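Local coordinates for probable adhesion protein (Pseudomonas aeruginosa PAO1, PDB 6RU4) that binds ferrous iron and, as here, manganese, probably as the periplasmic solute-binding protein of a metal transporter, at residues 112-117 / 249-254. Sequence-based numbering, arbitrary orientation.
With MN (manganese (II) ion), chain E.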
# COMPACT_ATOMS: atom_id res chain seq x y z
N THR A 112 -1.80 4.72 -0.27
CA THR A 112 -0.86 5.82 -0.05
C THR A 112 0.48 5.25 0.35
O THR A 112 1.52 5.74 -0.06
CB THR A 112 -1.41 6.74 0.99
OG1 THR A 112 -1.73 5.94 2.12
CG2 THR A 112 -2.66 7.47 0.52
N PHE A 113 0.42 4.15 1.12
CA PHE A 113 1.56 3.39 1.57
C PHE A 113 2.46 2.84 0.41
O PHE A 113 3.57 2.43 0.70
CB PHE A 113 1.13 2.29 2.55
CG PHE A 113 0.04 1.37 2.05
CD1 PHE A 113 0.36 0.25 1.27
CD2 PHE A 113 -1.28 1.53 2.48
CE1 PHE A 113 -0.65 -0.64 0.86
CE2 PHE A 113 -2.28 0.62 2.10
CZ PHE A 113 -1.95 -0.46 1.29
N LEU A 114 2.01 2.88 -0.87
CA LEU A 114 2.84 2.39 -1.98
C LEU A 114 3.55 3.53 -2.73
O LEU A 114 4.06 3.33 -3.84
CB LEU A 114 2.08 1.45 -2.93
CG LEU A 114 1.76 0.06 -2.35
CD1 LEU A 114 0.86 -0.71 -3.25
CD2 LEU A 114 3.02 -0.75 -2.12
N SER A 115 3.64 4.69 -2.08
CA SER A 115 4.29 5.92 -2.51
C SER A 115 5.47 6.15 -1.58
O SER A 115 5.37 5.83 -0.40
CB SER A 115 3.32 7.08 -2.31
OG SER A 115 3.94 8.35 -2.35
N ILE A 116 6.58 6.70 -2.07
CA ILE A 116 7.71 7.00 -1.18
C ILE A 116 7.41 8.30 -0.43
O ILE A 116 7.57 8.33 0.79
CB ILE A 116 9.08 7.01 -1.91
CG1 ILE A 116 9.47 5.59 -2.48
CG2 ILE A 116 10.20 7.61 -1.03
CD1 ILE A 116 9.99 4.51 -1.48
N SER A 117 6.94 9.35 -1.14
CA SER A 117 6.61 10.66 -0.58
C SER A 117 5.46 10.64 0.41
O SER A 117 5.54 11.35 1.43
CB SER A 117 6.30 11.65 -1.70
OG SER A 117 5.30 11.17 -2.59
N SER A 249 4.67 -5.95 -5.75
CA SER A 249 4.33 -6.30 -4.38
C SER A 249 3.45 -5.23 -3.75
O SER A 249 3.77 -4.03 -3.82
CB SER A 249 5.62 -6.42 -3.57
OG SER A 249 5.30 -6.78 -2.24
N HIS A 250 2.35 -5.67 -3.12
CA HIS A 250 1.38 -4.84 -2.40
C HIS A 250 1.86 -4.70 -0.94
O HIS A 250 1.32 -3.87 -0.19
CB HIS A 250 -0.01 -5.50 -2.50
CG HIS A 250 -1.19 -4.72 -2.00
ND1 HIS A 250 -1.33 -4.39 -0.66
CD2 HIS A 250 -2.33 -4.37 -2.64
CE1 HIS A 250 -2.52 -3.82 -0.54
NE2 HIS A 250 -3.15 -3.78 -1.71
N ILE A 251 2.93 -5.46 -0.56
CA ILE A 251 3.55 -5.50 0.78
C ILE A 251 2.46 -5.97 1.79
O ILE A 251 2.12 -5.25 2.71
CB ILE A 251 4.33 -4.15 1.15
CG1 ILE A 251 5.25 -3.68 -0.02
CG2 ILE A 251 5.15 -4.29 2.46
CD1 ILE A 251 5.72 -2.22 -0.00
N SER A 252 1.88 -7.16 1.57
CA SER A 252 0.76 -7.73 2.37
C SER A 252 0.91 -9.25 2.63
O SER A 252 0.03 -9.90 3.21
CB SER A 252 -0.57 -7.47 1.67
OG SER A 252 -0.77 -8.34 0.56
N TYR A 253 2.00 -9.83 2.15
CA TYR A 253 2.16 -11.25 2.37
C TYR A 253 3.39 -11.56 3.19
O TYR A 253 4.43 -10.94 2.98
CB TYR A 253 2.11 -12.06 1.05
CG TYR A 253 2.43 -13.52 1.29
CD1 TYR A 253 1.52 -14.36 1.95
CD2 TYR A 253 3.70 -14.02 1.02
CE1 TYR A 253 1.86 -15.66 2.29
CE2 TYR A 253 4.05 -15.32 1.36
CZ TYR A 253 3.13 -16.15 1.99
OH TYR A 253 3.48 -17.44 2.30
N GLY A 254 3.27 -12.56 4.07
CA GLY A 254 4.35 -13.06 4.89
C GLY A 254 4.43 -12.46 6.27
O GLY A 254 3.46 -11.87 6.76
MN MN E . -5.29 -3.22 -2.13
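The six-histidine manganese site of this bacterial solute-binding protein 9 family member lies between two lobes, each built on a four-stranded parallel sheet, and Phe113 packs beside His250, one of its ligands. Residues 249-254 leave strand 244-248, an outermost strand of one sheet; residues 112-117 come from the loop after strand 84-86 of the other and lead into helix 117-133. His250 NE2 binds the manganese at 2.2 Å, and His41, His66, His111, His177 and His199 complete the shell, His111 directly preceding the 112-117 segment. With CG of His250 anti to its backbone N (chi1 -171°), the imidazole extends past the edge of the Phe113 ring to the metal. His250 CE1 lies at the edge of the phenyl ring, close to its plane, 3.9 Å from Phe113 CZ. The two rings are inclined at 55° with centroids 5.8 Å apart, an oblique pairing. Phe113 also packs against Pro15 and Tyr19 of helix 14-24. Leu114 buries the most surface, through one methyl: CD2 touches Ile251 CD1 at 3.7 Å, the two side chains running past each other in opposite directions, and also lies 3.8 Å from the carbonyl O of Ser249. Tyr261 and Met265 of helix 260-277 also touch Ile251. The backbone that presents His250 is tied by an ST turn, whose serine hydroxyl is also hydrogen-bonded to Glu264: Ile251 N donates to Ser249 OG at 3.2 Å, with an angle of 146° at the hydrogen.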